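Local coordinates for protein arginine N-methyltransferase SFM1 (Saccharomyces cerevisiae, PDB 5C77) that monomethylates an arginine of ribosomal protein S3, using S-adenosyl-L-methionine as the methyl donor, at residues C81-R86 against F102-I107. Numbering follows the deposited sequence.
Sequences CLLDPR and FVFGGI. With SAH (S-adenosyl-L-homocysteine), chain C.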
loop_
_atom_site.group_PDB
_atom_site.type_symbol
_atom_site.label_atom_id
_atom_site.label_comp_id
_atom_site.label_asym_id
_atom_site.label_seq_id
_atom_site.Cartn_x
_atom_site.Cartn_y
_atom_site.Cartn_z
ATOM N N CYS A 81 -13.801 6.435 10.901
ATOM C CA CYS A 81 -14.295 5.155 11.377
ATOM C C CYS A 81 -13.386 4.551 12.455
ATOM O O CYS A 81 -12.210 4.267 12.219
ATOM C CB CYS A 81 -14.460 4.185 10.210
ATOM S SG CYS A 81 -15.007 2.537 10.713
ATOM N N LEU A 82 -13.938 4.378 13.649
ATOM C CA LEU A 82 -13.252 3.629 14.693
ATOM C C LEU A 82 -13.617 2.148 14.575
ATOM O O LEU A 82 -14.792 1.793 14.530
ATOM C CB LEU A 82 -13.630 4.156 16.080
ATOM C CG LEU A 82 -13.241 3.239 17.243
ATOM C CD1 LEU A 82 -11.743 3.309 17.504
ATOM C CD2 LEU A 82 -14.048 3.554 18.501
ATOM N N LEU A 83 -12.613 1.285 14.512
ATOM C CA LEU A 83 -12.876 -0.140 14.421
ATOM C C LEU A 83 -12.863 -0.820 15.790
ATOM O O LEU A 83 -11.896 -0.723 16.542
ATOM C CB LEU A 83 -11.916 -0.784 13.424
ATOM C CG LEU A 83 -12.235 -0.204 12.041
ATOM C CD1 LEU A 83 -11.014 0.003 11.188
ATOM C CD2 LEU A 83 -13.253 -1.085 11.328
ATOM N N ASP A 84 -13.965 -1.495 16.101
ATOM C CA ASP A 84 -14.201 -2.079 17.417
ATOM C C ASP A 84 -14.993 -3.371 17.266
ATOM O O ASP A 84 -16.069 -3.372 16.670
ATOM C CB ASP A 84 -14.983 -1.089 18.282
ATOM C CG ASP A 84 -15.467 -1.692 19.596
ATOM O OD1 ASP A 84 -14.820 -2.611 20.141
ATOM O OD2 ASP A 84 -16.502 -1.221 20.100
ATOM N N PRO A 85 -14.455 -4.481 17.802
ATOM C CA PRO A 85 -15.103 -5.797 17.720
ATOM C C PRO A 85 -16.420 -5.861 18.501
ATOM O O PRO A 85 -17.190 -6.797 18.329
ATOM C CB PRO A 85 -14.063 -6.736 18.333
ATOM C CG PRO A 85 -13.224 -5.856 19.192
ATOM C CD PRO A 85 -13.155 -4.550 18.491
ATOM N N ARG A 86 -16.675 -4.859 19.332
ATOM C CA ARG A 86 -17.896 -4.802 20.118
ATOM C C ARG A 86 -19.025 -4.018 19.416
ATOM O O ARG A 86 -20.181 -4.055 19.845
ATOM C CB ARG A 86 -17.592 -4.213 21.504
ATOM C CG ARG A 86 -18.766 -4.229 22.475
ATOM C CD ARG A 86 -18.463 -3.472 23.765
ATOM N NE ARG A 86 -19.664 -3.279 24.580
ATOM C CZ ARG A 86 -20.224 -4.227 25.326
ATOM N NH1 ARG A 86 -19.694 -5.446 25.354
ATOM N NH2 ARG A 86 -21.315 -3.960 26.041
ATOM N N PHE A 102 -9.390 5.320 9.154
ATOM C CA PHE A 102 -9.742 4.104 9.870
ATOM C C PHE A 102 -8.856 3.927 11.084
ATOM O O PHE A 102 -7.654 3.708 10.969
ATOM C CB PHE A 102 -9.655 2.908 8.941
ATOM C CG PHE A 102 -10.686 2.934 7.882
ATOM C CD1 PHE A 102 -10.459 3.614 6.697
ATOM C CD2 PHE A 102 -11.909 2.335 8.088
ATOM C CE1 PHE A 102 -11.424 3.678 5.724
ATOM C CE2 PHE A 102 -12.884 2.385 7.111
ATOM C CZ PHE A 102 -12.643 3.064 5.926
ATOM N N VAL A 103 -9.465 4.027 12.256
ATOM C CA VAL A 103 -8.716 4.081 13.503
ATOM C C VAL A 103 -8.764 2.753 14.262
ATOM O O VAL A 103 -9.808 2.106 14.370
ATOM C CB VAL A 103 -9.202 5.256 14.396
ATOM C CG1 VAL A 103 -8.367 5.366 15.661
ATOM C CG2 VAL A 103 -9.155 6.557 13.614
ATOM N N PHE A 104 -7.604 2.355 14.761
ATOM C CA PHE A 104 -7.479 1.140 15.528
ATOM C C PHE A 104 -7.056 1.505 16.935
ATOM O O PHE A 104 -6.010 2.135 17.142
ATOM C CB PHE A 104 -6.494 0.193 14.854
ATOM C CG PHE A 104 -6.915 -0.200 13.468
ATOM C CD1 PHE A 104 -6.696 0.647 12.396
ATOM C CD2 PHE A 104 -7.562 -1.397 13.243
ATOM C CE1 PHE A 104 -7.106 0.301 11.129
ATOM C CE2 PHE A 104 -7.965 -1.749 11.980
ATOM C CZ PHE A 104 -7.738 -0.902 10.920
ATOM N N GLY A 105 -7.918 1.154 17.889
ATOM C CA GLY A 105 -7.669 1.366 19.305
ATOM C C GLY A 105 -7.228 0.065 19.939
ATOM O O GLY A 105 -6.312 -0.585 19.439
ATOM N N GLY A 106 -7.893 -0.331 21.019
ATOM C CA GLY A 106 -7.569 -1.576 21.691
ATOM C C GLY A 106 -7.543 -1.455 23.207
ATOM O O GLY A 106 -8.172 -0.561 23.786
ATOM N N ILE A 107 -6.820 -2.373 23.849
ATOM C CA ILE A 107 -6.628 -2.342 25.293
ATOM C C ILE A 107 -5.146 -2.200 25.600
ATOM O O ILE A 107 -4.342 -3.042 25.211
ATOM C CB ILE A 107 -7.169 -3.617 25.987
ATOM C CG1 ILE A 107 -8.668 -3.782 25.741
ATOM C CG2 ILE A 107 -6.918 -3.557 27.467
ATOM C CD1 ILE A 107 -9.013 -4.976 24.873
HETATM N N SAH C . -1.896 -5.114 22.197
HETATM C CA SAH C . -3.239 -4.710 21.791
HETATM C CB SAH C . -3.627 -5.386 20.474
HETATM C CG SAH C . -4.756 -4.699 19.706
HETATM S SD SAH C . -5.263 -5.565 18.194
HETATM C C SAH C . -4.258 -5.012 22.894
HETATM O O SAH C . -5.441 -4.676 22.782
HETATM O OXT SAH C . -3.921 -5.594 23.932
HETATM C "C5'" SAH C . -6.974 -5.081 18.515
HETATM C "C4'" SAH C . -7.482 -4.011 17.556
HETATM O "O4'" SAH C . -7.738 -4.555 16.273
HETATM C "C3'" SAH C . -8.787 -3.427 18.077
HETATM O "O3'" SAH C . -8.552 -2.191 18.692
HETATM C "C2'" SAH C . -9.623 -3.208 16.849
HETATM O "O2'" SAH C . -9.389 -1.902 16.356
HETATM C "C1'" SAH C . -9.041 -4.185 15.857
HETATM N N9 SAH C . -9.921 -5.364 15.771
HETATM C C8 SAH C . -9.606 -6.662 16.075
HETATM N N7 SAH C . -10.689 -7.434 15.858
HETATM C C5 SAH C . -11.698 -6.649 15.422
HETATM C C6 SAH C . -13.015 -6.913 15.050
HETATM N N6 SAH C . -13.501 -8.149 15.089
HETATM N N1 SAH C . -13.822 -5.872 14.640
HETATM C C2 SAH C . -13.338 -4.586 14.588
HETATM N N3 SAH C . -12.039 -4.331 14.959
HETATM C C4 SAH C . -11.228 -5.342 15.363
#
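Leu83 sets its CD1 methyl against the shallow notch where Phe102 and Phe104, on the parallel neighbouring strand, stand on the same face of the sheet. Leu83 CD1 lies over one face of the Phe104 ring, 3.4 Å from Phe104 CZ, yet meets Phe102 at the ring edge. Leu83 and Phe104 both set CG anti to the carbonyl carbon (chi1 -65° and -60°) and run side by side. Cys81 CB rests 3.8 Å from Phe102 CD2, its sulfur set obliquely to that ring, and helix 140-151 covers this face. On the other face the side chains of Leu82 and Val103 barely meet.

Two nearly straight backbone hydrogen bonds zip the strands together: Val103 N to Cys81 O (2.8 Å) and Leu83 N to Val103 O (2.9 Å). Beyond them the chains part, and S-adenosyl-L-homocysteine lies at the opening; SPOUT methyltransferases as a family bind cofactor among loops of a C-terminal knot. Leu83 O accepts a hydrogen bond from the cofactor's ribose O2' (2.8 Å), Pro85 packs on the adenine, and Ile107 N donates to the cofactor's carboxylate O. Hydrogen bonds and apolar packing together hold the strands, so backbone groups just past them can bind the cofactor, probably S-adenosyl-L-methionine alike.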